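PDB 5K9F: NIPSNAP domain protein, which is of unknown function but, as a NipSnap-family protein with a dimeric alpha-beta barrel type of fold, binds oxamic acid in a pocket in this crystal. Local coordinates for residues L10-T15 with W63-F68; L46-S51 with V59-G64. All coordinates share one frame; numbering follows the deposited sequence.

In the fold
Both contacts are buried and share strand 58-65, an inner strand of the four-stranded antiparallel sheet. Contact 1 pairs it with the other inner strand, 10-18, and contact 2 with strand 45-51, which is outermost within the chain. W63 and G64 belong to both contacts, and R14 of contact 1 probably hydrogen-bonds through its backbone N to Q61 O of contact 2. Regular backbone pairing dominates contact 1, beside a buried carboxylate and a turn that reaches the surface at D66. Contact 2 is richer in aromatic packing, carries a beta bulge, and has an outer strand that pairs with another subunit, so the sheet runs on across the interface.

Contact 1. Residues L10-T15 with W63-F68; sequences LVEQRT and WGFDSF
L10 and F65 form an antiparallel hydrogen-bonded pair, each backbone N bonded to the other's O: L10 N to F65 O at 2.8 Å and F65 N to L10 O at 2.8 Å. Two residues on, E12 and W63 repeat the pattern, with E12 N giving a nearly straight bond (169°) to W63 O. Between these pairs V11 faces G64 in a non-hydrogen-bonded pair, CA to CA 4.6 Å, and V11 CA adds a C-H contact to W63 O. The bare CA of G64 leaves room for the L46 side chain of the neighbouring strand. The side chains of L10, E12, W63 and F65 share one face of the sheet. Packing is tight here: L10 CD2 reaches across the turn to F68, 3.6 Å from F68 CA, and F65 swings its ring beside its own backbone N (chi1 -62°), which brings CE2 within 3.7 Å of E12 OE1, ring and carboxylate planes 43° apart. These are the two inner strands of a ferredoxin-like sheet, of strand order 2-3-1-4, as in other dimeric alpha-beta barrel proteins. The buried E12 carboxylate is richly satisfied: R14 NH1 reaches OE2 at 2.9 Å on its syn side but tilted out of the carboxylate plane, T100 OG1 hydrogen-bonds to OE2, and R71 makes a salt bridge to OE1. These two arginines would be expected to stabilise the charged carboxylate. The contact is looser at the partly exposed R14-T15 end, which meets little of 63-68, and at the turn, where D66, an acid suited to water, stands exposed with a weak, long ion pair to R44. S67, small and polar, N-caps helix 68-79 through OG to D70 N, and the F68 ring stacks on F68 of a second subunit.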
ATOM      1  N   LEU A  10      13.733  22.047  10.635  1.00 18.40           N
ATOM      2  CA  LEU A  10      13.302  21.035   9.683  1.00 16.99           C
ATOM      3  C   LEU A  10      13.592  19.667  10.283  1.00 18.65           C
ATOM      4  O   LEU A  10      14.729  19.393  10.674  1.00 19.03           O
ATOM      5  CB  LEU A  10      14.060  21.205   8.367  1.00 20.62           C
ATOM      6  CG  LEU A  10      13.809  20.187   7.268  1.00 26.18           C
ATOM      7  CD1 LEU A  10      12.421  20.389   6.710  1.00 26.03           C
ATOM      8  CD2 LEU A  10      14.877  20.329   6.186  1.00 26.55           C
ATOM      9  N   VAL A  11      12.582  18.801  10.346  1.00 15.10           N
ATOM     10  CA  VAL A  11      12.734  17.490  10.966  1.00 14.19           C
ATOM     11  C   VAL A  11      12.674  16.411   9.895  1.00 16.66           C
ATOM     12  O   VAL A  11      11.777  16.413   9.042  1.00 16.78           O
ATOM     13  CB  VAL A  11      11.671  17.268  12.056  1.00 14.54           C
ATOM     14  CG1 VAL A  11      11.747  15.867  12.581  1.00 18.24           C
ATOM     15  CG2 VAL A  11      11.893  18.257  13.201  1.00 17.26           C
ATOM     16  N   GLU A  12      13.638  15.501   9.922  1.00 12.33           N
ATOM     17  CA  GLU A  12      13.638  14.369   9.007  1.00 11.58           C
ATOM     18  C   GLU A  12      13.330  13.091   9.773  1.00 17.24           C
ATOM     19  O   GLU A  12      13.958  12.821  10.804  1.00 13.51           O
ATOM     20  CB  GLU A  12      14.986  14.236   8.297  1.00 13.06           C
ATOM     21  CG  GLU A  12      15.008  13.013   7.385  1.00 13.17           C
ATOM     22  CD  GLU A  12      16.345  12.818   6.675  1.00 16.58           C
ATOM     23  OE1 GLU A  12      17.317  13.510   7.040  1.00 17.12           O
ATOM     24  OE2 GLU A  12      16.419  11.959   5.760  1.00 16.99           O
ATOM     25  N   GLN A  13      12.361  12.307   9.283  1.00 10.58           N
ATOM     26  CA  GLN A  13      12.067  10.998   9.871  1.00 10.91           C
ATOM     27  C   GLN A  13      12.452   9.938   8.851  1.00 13.35           C
ATOM     28  O   GLN A  13      11.830   9.839   7.787  1.00 13.16           O
ATOM     29  CB  GLN A  13      10.598  10.845  10.280  1.00 11.58           C
ATOM     30  CG  GLN A  13      10.373   9.463  10.922  1.00 13.96           C
ATOM     31  CD  GLN A  13       9.032   9.304  11.616  1.00 23.36           C
ATOM     32  OE1 GLN A  13       8.890   8.473  12.507  1.00 35.85           O
ATOM     33  NE2 GLN A  13       8.042  10.066  11.189  1.00 26.50           N
ATOM     34  N   ARG A  14      13.469   9.140   9.177  1.00 10.35           N
ATOM     35  CA  ARG A  14      13.969   8.101   8.284  1.00 10.59           C
ATOM     36  C   ARG A  14      13.559   6.741   8.818  1.00 11.98           C
ATOM     37  O   ARG A  14      13.588   6.505  10.028  1.00 14.22           O
ATOM     38  CB  ARG A  14      15.492   8.127   8.175  1.00 15.50           C
ATOM     39  CG  ARG A  14      16.046   9.349   7.559  1.00 18.52           C
ATOM     40  CD  ARG A  14      17.557   9.339   7.648  1.00 21.19           C
ATOM     41  NE  ARG A  14      18.223   8.407   6.740  1.00 18.69           N
ATOM     42  CZ  ARG A  14      18.426   8.633   5.438  1.00 19.09           C
ATOM     43  NH1 ARG A  14      17.982   9.747   4.857  1.00 17.11           N
ATOM     44  NH2 ARG A  14      19.080   7.750   4.715  1.00 18.91           N
ATOM     45  N   THR A  15      13.198   5.840   7.916  1.00 10.26           N
ATOM     46  CA  THR A  15      12.853   4.478   8.301  1.00 11.70           C
ATOM     47  C   THR A  15      13.716   3.519   7.501  1.00 13.22           C
ATOM     48  O   THR A  15      13.780   3.623   6.273  1.00 12.99           O
ATOM     49  CB  THR A  15      11.369   4.157   8.041  1.00 10.87           C
ATOM     50  OG1 THR A  15      10.516   5.026   8.798  1.00 13.53           O
ATOM     51  CG2 THR A  15      11.039   2.707   8.423  1.00 12.96           C
ATOM     52  N   TRP A  63      15.830  13.373  12.993  1.00 11.94           N
ATOM     53  CA  TRP A  63      16.933  14.330  13.052  1.00 11.36           C
ATOM     54  C   TRP A  63      16.398  15.735  12.836  1.00 13.29           C
ATOM     55  O   TRP A  63      15.516  15.946  12.000  1.00 15.75           O
ATOM     56  CB  TRP A  63      17.983  14.034  11.967  1.00 14.72           C
ATOM     57  CG  TRP A  63      18.664  12.715  12.121  1.00 14.50           C
ATOM     58  CD1 TRP A  63      18.287  11.528  11.566  1.00 16.88           C
ATOM     59  CD2 TRP A  63      19.842  12.447  12.890  1.00 15.28           C
ATOM     60  NE1 TRP A  63      19.170  10.531  11.939  1.00 18.54           N
ATOM     61  CE2 TRP A  63      20.122  11.072  12.759  1.00 15.75           C
ATOM     62  CE3 TRP A  63      20.680  13.236  13.690  1.00 17.89           C
ATOM     63  CZ2 TRP A  63      21.217  10.473  13.385  1.00 20.30           C
ATOM     64  CZ3 TRP A  63      21.764  12.641  14.304  1.00 20.99           C
ATOM     65  CH2 TRP A  63      22.015  11.270  14.154  1.00 23.76           C
ATOM     66  N   GLY A  64      16.934  16.698  13.585  1.00 14.15           N
ATOM     67  CA  GLY A  64      16.547  18.094  13.458  1.00 14.71           C
ATOM     68  C   GLY A  64      17.645  18.909  12.787  1.00 16.92           C
ATOM     69  O   GLY A  64      18.815  18.813  13.161  1.00 20.29           O
ATOM     70  N   PHE A  65      17.242  19.725  11.808  1.00 15.47           N
ATOM     71  CA  PHE A  65      18.174  20.557  11.053  1.00 14.59           C
ATOM     72  C   PHE A  65      17.723  22.009  11.057  1.00 16.10           C
ATOM     73  O   PHE A  65      16.525  22.303  11.055  1.00 18.34           O
ATOM     74  CB  PHE A  65      18.300  20.073   9.609  1.00 15.17           C
ATOM     75  CG  PHE A  65      18.844  18.684   9.489  1.00 14.44           C
ATOM     76  CD1 PHE A  65      20.205  18.452   9.589  1.00 18.08           C
ATOM     77  CD2 PHE A  65      17.996  17.608   9.250  1.00 14.41           C
ATOM     78  CE1 PHE A  65      20.724  17.163   9.464  1.00 15.43           C
ATOM     79  CE2 PHE A  65      18.501  16.319   9.138  1.00 17.06           C
ATOM     80  CZ  PHE A  65      19.863  16.094   9.237  1.00 14.75           C
ATOM     81  N   ASP A  66      18.705  22.921  11.058  1.00 16.95           N
ATOM     82  CA  ASP A  66      18.390  24.344  10.985  1.00 19.77           C
ATOM     83  C   ASP A  66      17.677  24.691   9.687  1.00 22.85           C
ATOM     84  O   ASP A  66      16.843  25.603   9.657  1.00 24.15           O
ATOM     85  CB  ASP A  66      19.664  25.182  11.104  1.00 22.52           C
ATOM     86  CG  ASP A  66      20.347  25.030  12.443  1.00 37.11           C
ATOM     87  OD1 ASP A  66      19.673  24.638  13.418  1.00 35.14           O
ATOM     88  OD2 ASP A  66      21.565  25.321  12.520  1.00 39.75           O
ATOM     89  N   SER A  67      18.000  23.988   8.609  1.00 19.07           N
ATOM     90  CA  SER A  67      17.453  24.281   7.294  1.00 18.86           C
ATOM     91  C   SER A  67      17.741  23.101   6.383  1.00 18.79           C
ATOM     92  O   SER A  67      18.582  22.251   6.683  1.00 17.91           O
ATOM     93  CB  SER A  67      18.060  25.552   6.698  1.00 24.45           C
ATOM     94  OG  SER A  67      19.446  25.379   6.449  1.00 22.10           O
ATOM     95  N   PHE A  68      17.044  23.073   5.246  1.00 18.96           N
ATOM     96  CA  PHE A  68      17.352  22.068   4.234  1.00 19.14           C
ATOM     97  C   PHE A  68      18.780  22.234   3.721  1.00 17.98           C
ATOM     98  O   PHE A  68      19.496  21.242   3.523  1.00 17.50           O
ATOM     99  CB  PHE A  68      16.336  22.172   3.095  1.00 18.17           C
ATOM    100  CG  PHE A  68      16.417  21.066   2.082  1.00 16.73           C
ATOM    101  CD1 PHE A  68      15.600  19.963   2.192  1.00 15.77           C
ATOM    102  CD2 PHE A  68      17.283  21.154   0.995  1.00 16.57           C
ATOM    103  CE1 PHE A  68      15.646  18.946   1.249  1.00 20.26           C
ATOM    104  CE2 PHE A  68      17.333  20.142   0.051  1.00 16.90           C
ATOM    105  CZ  PHE A  68      16.521  19.041   0.175  1.00 16.74           C
TER

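Contact 2. Residues L46-S51 with V59-G64; sequences LGYYFS and VIQLWG
Y48 lays one face of its ring over CB of Q61, which stands 4.2 Å from the centroid of the Y48 ring in a CH-pi contact. Outer strand 45-51 of the ferredoxin-like sheet runs antiparallel to strand 58-65, and their pairing begins with a classic beta bulge: L46 and G47 both face L62. L46 N bonds to L62 O at 2.8 Å, G47 N adds a weak bond to the same oxygen, and L62 N returns a firm one to G47 O. Having no side chain, G47 lets the ring of Y49 lie against its backbone. Beyond it Y49 and I60 form a regular hydrogen-bonded pair. On the side of the sheet that carries Y49, I60 and L62, the two branched aliphatic residues continue an apolar layer that Y49 and L103 of another subunit help to cover; in one of its two modelled conformers L62 meets the edge of the Y49 ring with CD1. The opposite side, with Y48, F50, V59 and Q61, turns to the helices: F50 packs on V23 and L27, and Y48 stacks on Y30. The side chain of Y48 also lies about 4 Å from bound oxamic acid. The polar ends of Y48 and Q61 are satisfied by a water and by W63. The water links Y48 OH, at 2.8 Å, with Q61 NE2, which donates to it. Q61 CG sits between its backbone N and carbonyl carbon (chi1 50°), and the amide then runs alongside the tyrosine, its plane inclined 43° to the ring. Its rotation is fixed from the other end, where W63 NE1 donates in plane to a lone pair of Q61 OE1 at 2.7 Å, with an N-H...O angle of 170°.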
ATOM      1  N   LEU A  46      16.967  13.524  17.464  1.00 14.23           N
ATOM      2  CA  LEU A  46      15.741  13.727  18.229  1.00 14.10           C
ATOM      3  C   LEU A  46      15.132  12.433  18.736  1.00 19.18           C
ATOM      4  O   LEU A  46      14.353  12.467  19.696  1.00 22.29           O
ATOM      5  CB  LEU A  46      14.698  14.453  17.369  1.00 15.17           C
ATOM      6  CG  LEU A  46      15.079  15.855  16.889  1.00 17.19           C
ATOM      7  CD1 LEU A  46      14.060  16.343  15.865  1.00 17.31           C
ATOM      8  CD2 LEU A  46      15.153  16.818  18.050  1.00 20.18           C
ATOM      9  N   GLY A  47      15.464  11.306  18.116  1.00 14.79           N
ATOM     10  CA  GLY A  47      14.928  10.024  18.516  1.00 15.61           C
ATOM     11  C   GLY A  47      15.470   8.923  17.635  1.00 14.53           C
ATOM     12  O   GLY A  47      15.708   9.126  16.436  1.00 12.66           O
ATOM     13  N   TYR A  48      15.692   7.750  18.216  1.00 12.85           N
ATOM     14  CA  TYR A  48      16.174   6.593  17.465  1.00 12.24           C
ATOM     15  C   TYR A  48      15.469   5.387  18.069  1.00 11.59           C
ATOM     16  O   TYR A  48      15.683   5.074  19.246  1.00 14.22           O
ATOM     17  CB  TYR A  48      17.700   6.472  17.561  1.00 16.38           C
ATOM     18  CG  TYR A  48      18.383   5.792  16.387  1.00 13.65           C
ATOM     19  CD1 TYR A  48      18.203   4.443  16.138  1.00 18.32           C
ATOM     20  CD2 TYR A  48      19.249   6.497  15.559  1.00 15.11           C
ATOM     21  CE1 TYR A  48      18.854   3.821  15.078  1.00 24.17           C
ATOM     22  CE2 TYR A  48      19.886   5.892  14.499  1.00 15.70           C
ATOM     23  CZ  TYR A  48      19.690   4.554  14.256  1.00 20.01           C
ATOM     24  OH  TYR A  48      20.330   3.941  13.196  1.00 19.56           O
ATOM     25  N   TYR A  49      14.619   4.733  17.286  1.00 10.76           N
ATOM     26  CA  TYR A  49      13.685   3.736  17.800  1.00 10.68           C
ATOM     27  C   TYR A  49      13.714   2.465  16.963  1.00 13.80           C
ATOM     28  O   TYR A  49      14.155   2.460  15.810  1.00 13.88           O
ATOM     29  CB  TYR A  49      12.237   4.263  17.772  1.00 12.62           C
ATOM     30  CG  TYR A  49      12.037   5.614  18.394  1.00 11.08           C
ATOM     31  CD1 TYR A  49      11.946   5.747  19.780  1.00 14.49           C
ATOM     32  CD2 TYR A  49      11.928   6.754  17.609  1.00 14.79           C
ATOM     33  CE1 TYR A  49      11.750   6.992  20.359  1.00 17.71           C
ATOM     34  CE2 TYR A  49      11.726   7.999  18.178  1.00 14.47           C
ATOM     35  CZ  TYR A  49      11.636   8.110  19.549  1.00 15.67           C
ATOM     36  OH  TYR A  49      11.442   9.353  20.135  1.00 20.31           O
ATOM     37  N   PHE A  50      13.190   1.382  17.538  1.00 13.30           N
ATOM     38  CA  PHE A  50      12.796   0.237  16.726  1.00 12.36           C
ATOM     39  C   PHE A  50      11.315  -0.059  16.940  1.00 12.16           C
ATOM     40  O   PHE A  50      10.721   0.325  17.949  1.00 11.57           O
ATOM     41  CB  PHE A  50      13.664  -1.013  16.997  1.00 13.61           C
ATOM     42  CG  PHE A  50      13.611  -1.538  18.410  1.00 14.84           C
ATOM     43  CD1 PHE A  50      14.472  -1.047  19.378  1.00 15.17           C
ATOM     44  CD2 PHE A  50      12.761  -2.574  18.731  1.00 17.64           C
ATOM     45  CE1 PHE A  50      14.445  -1.564  20.677  1.00 17.51           C
ATOM     46  CE2 PHE A  50      12.732  -3.092  20.027  1.00 22.01           C
ATOM     47  CZ  PHE A  50      13.573  -2.583  20.987  1.00 20.33           C
ATOM     48  N   SER A  51      10.698  -0.706  15.953  1.00 11.01           N
ATOM     49  CA  SER A  51       9.254  -0.883  15.997  1.00 10.21           C
ATOM     50  C   SER A  51       8.858  -2.057  16.885  1.00 13.93           C
ATOM     51  O   SER A  51       9.537  -3.086  16.934  1.00 13.77           O
ATOM     52  CB  SER A  51       8.703  -1.094  14.588  1.00 11.25           C
ATOM     53  OG  SER A  51       9.328  -2.208  13.962  1.00 12.19           O
ATOM     54  N   VAL A  59      13.890   0.261  11.964  0.54 11.76           N
ATOM     55  CA  VAL A  59      14.518   1.264  12.814  0.54 12.63           C
ATOM     56  C   VAL A  59      14.154   2.634  12.263  0.54 15.36           C
ATOM     57  O   VAL A  59      14.222   2.869  11.051  0.54 14.56           O
ATOM     58  CB  VAL A  59      16.041   1.076  12.937  0.54 10.35           C
ATOM     59  CG1 VAL A  59      16.352  -0.170  13.775  0.54 13.32           C
ATOM     60  CG2 VAL A  59      16.711   0.990  11.575  0.54 10.59           C
ATOM     61  N   ILE A  60      13.747   3.525  13.159  1.00 13.31           N
ATOM     62  CA  ILE A  60      13.154   4.808  12.823  1.00 12.60           C
ATOM     63  C   ILE A  60      13.963   5.884  13.521  1.00 11.92           C
ATOM     64  O   ILE A  60      14.173   5.809  14.739  1.00 13.63           O
ATOM     65  CB  ILE A  60      11.680   4.855  13.255  1.00 11.87           C
ATOM     66  CG1 ILE A  60      10.880   3.812  12.465  1.00 13.24           C
ATOM     67  CG2 ILE A  60      11.098   6.233  13.043  1.00 14.66           C
ATOM     68  CD1 ILE A  60       9.486   3.626  13.028  1.00 21.59           C
ATOM     69  N   GLN A  61      14.438   6.874  12.757  1.00 11.68           N
ATOM     70  CA  GLN A  61      15.245   7.923  13.359  1.00 13.68           C
ATOM     71  C   GLN A  61      14.704   9.294  12.989  1.00 14.34           C
ATOM     72  O   GLN A  61      14.233   9.512  11.875  1.00 14.62           O
ATOM     73  CB  GLN A  61      16.724   7.812  12.952  1.00 17.63           C
ATOM     74  CG  GLN A  61      16.986   7.675  11.488  1.00 23.19           C
ATOM     75  CD  GLN A  61      18.380   7.159  11.215  1.00 18.21           C
ATOM     76  OE1 GLN A  61      19.323   7.932  11.108  1.00 24.09           O
ATOM     77  NE2 GLN A  61      18.517   5.838  11.113  1.00 22.18           N
ATOM     78  N   LEU A  62      14.759  10.215  13.943  1.00 11.26           N
ATOM     79  CA  LEU A  62      14.364  11.593  13.710  0.64 11.83           C
ATOM     80  C   LEU A  62      15.562  12.495  13.956  1.00 13.99           C
ATOM     81  O   LEU A  62      16.223  12.389  14.990  1.00 13.73           O
ATOM     82  CB  LEU A  62      13.195  12.011  14.606  0.64 14.06           C
ATOM     83  CG  LEU A  62      11.849  11.418  14.172  0.64 13.19           C
ATOM     84  CD1 LEU A  62      11.647  10.027  14.749  0.64 17.47           C
ATOM     85  CD2 LEU A  62      10.714  12.345  14.570  0.64 15.87           C
ATOM     86  N   TRP A  63      15.830  13.373  12.993  1.00 11.94           N
ATOM     87  CA  TRP A  63      16.933  14.330  13.052  1.00 11.36           C
ATOM     88  C   TRP A  63      16.398  15.735  12.836  1.00 13.29           C
ATOM     89  O   TRP A  63      15.516  15.946  12.000  1.00 15.75           O
ATOM     90  CB  TRP A  63      17.983  14.034  11.967  1.00 14.72           C
ATOM     91  CG  TRP A  63      18.664  12.715  12.121  1.00 14.50           C
ATOM     92  CD1 TRP A  63      18.287  11.528  11.566  1.00 16.88           C
ATOM     93  CD2 TRP A  63      19.842  12.447  12.890  1.00 15.28           C
ATOM     94  NE1 TRP A  63      19.170  10.531  11.939  1.00 18.54           N
ATOM     95  CE2 TRP A  63      20.122  11.072  12.759  1.00 15.75           C
ATOM     96  CE3 TRP A  63      20.680  13.236  13.690  1.00 17.89           C
ATOM     97  CZ2 TRP A  63      21.217  10.473  13.385  1.00 20.30           C
ATOM     98  CZ3 TRP A  63      21.764  12.641  14.304  1.00 20.99           C
ATOM     99  CH2 TRP A  63      22.015  11.270  14.154  1.00 23.76           C
ATOM    100  N   GLY A  64      16.934  16.698  13.585  1.00 14.15           N
ATOM    101  CA  GLY A  64      16.547  18.094  13.458  1.00 14.71           C
ATOM    102  C   GLY A  64      17.645  18.909  12.787  1.00 16.92           C
ATOM    103  O   GLY A  64      18.815  18.813  13.161  1.00 20.29           O
TER
HETATM  104  O   HOH W   1      21.649   5.451  11.251  1.00 18.75           O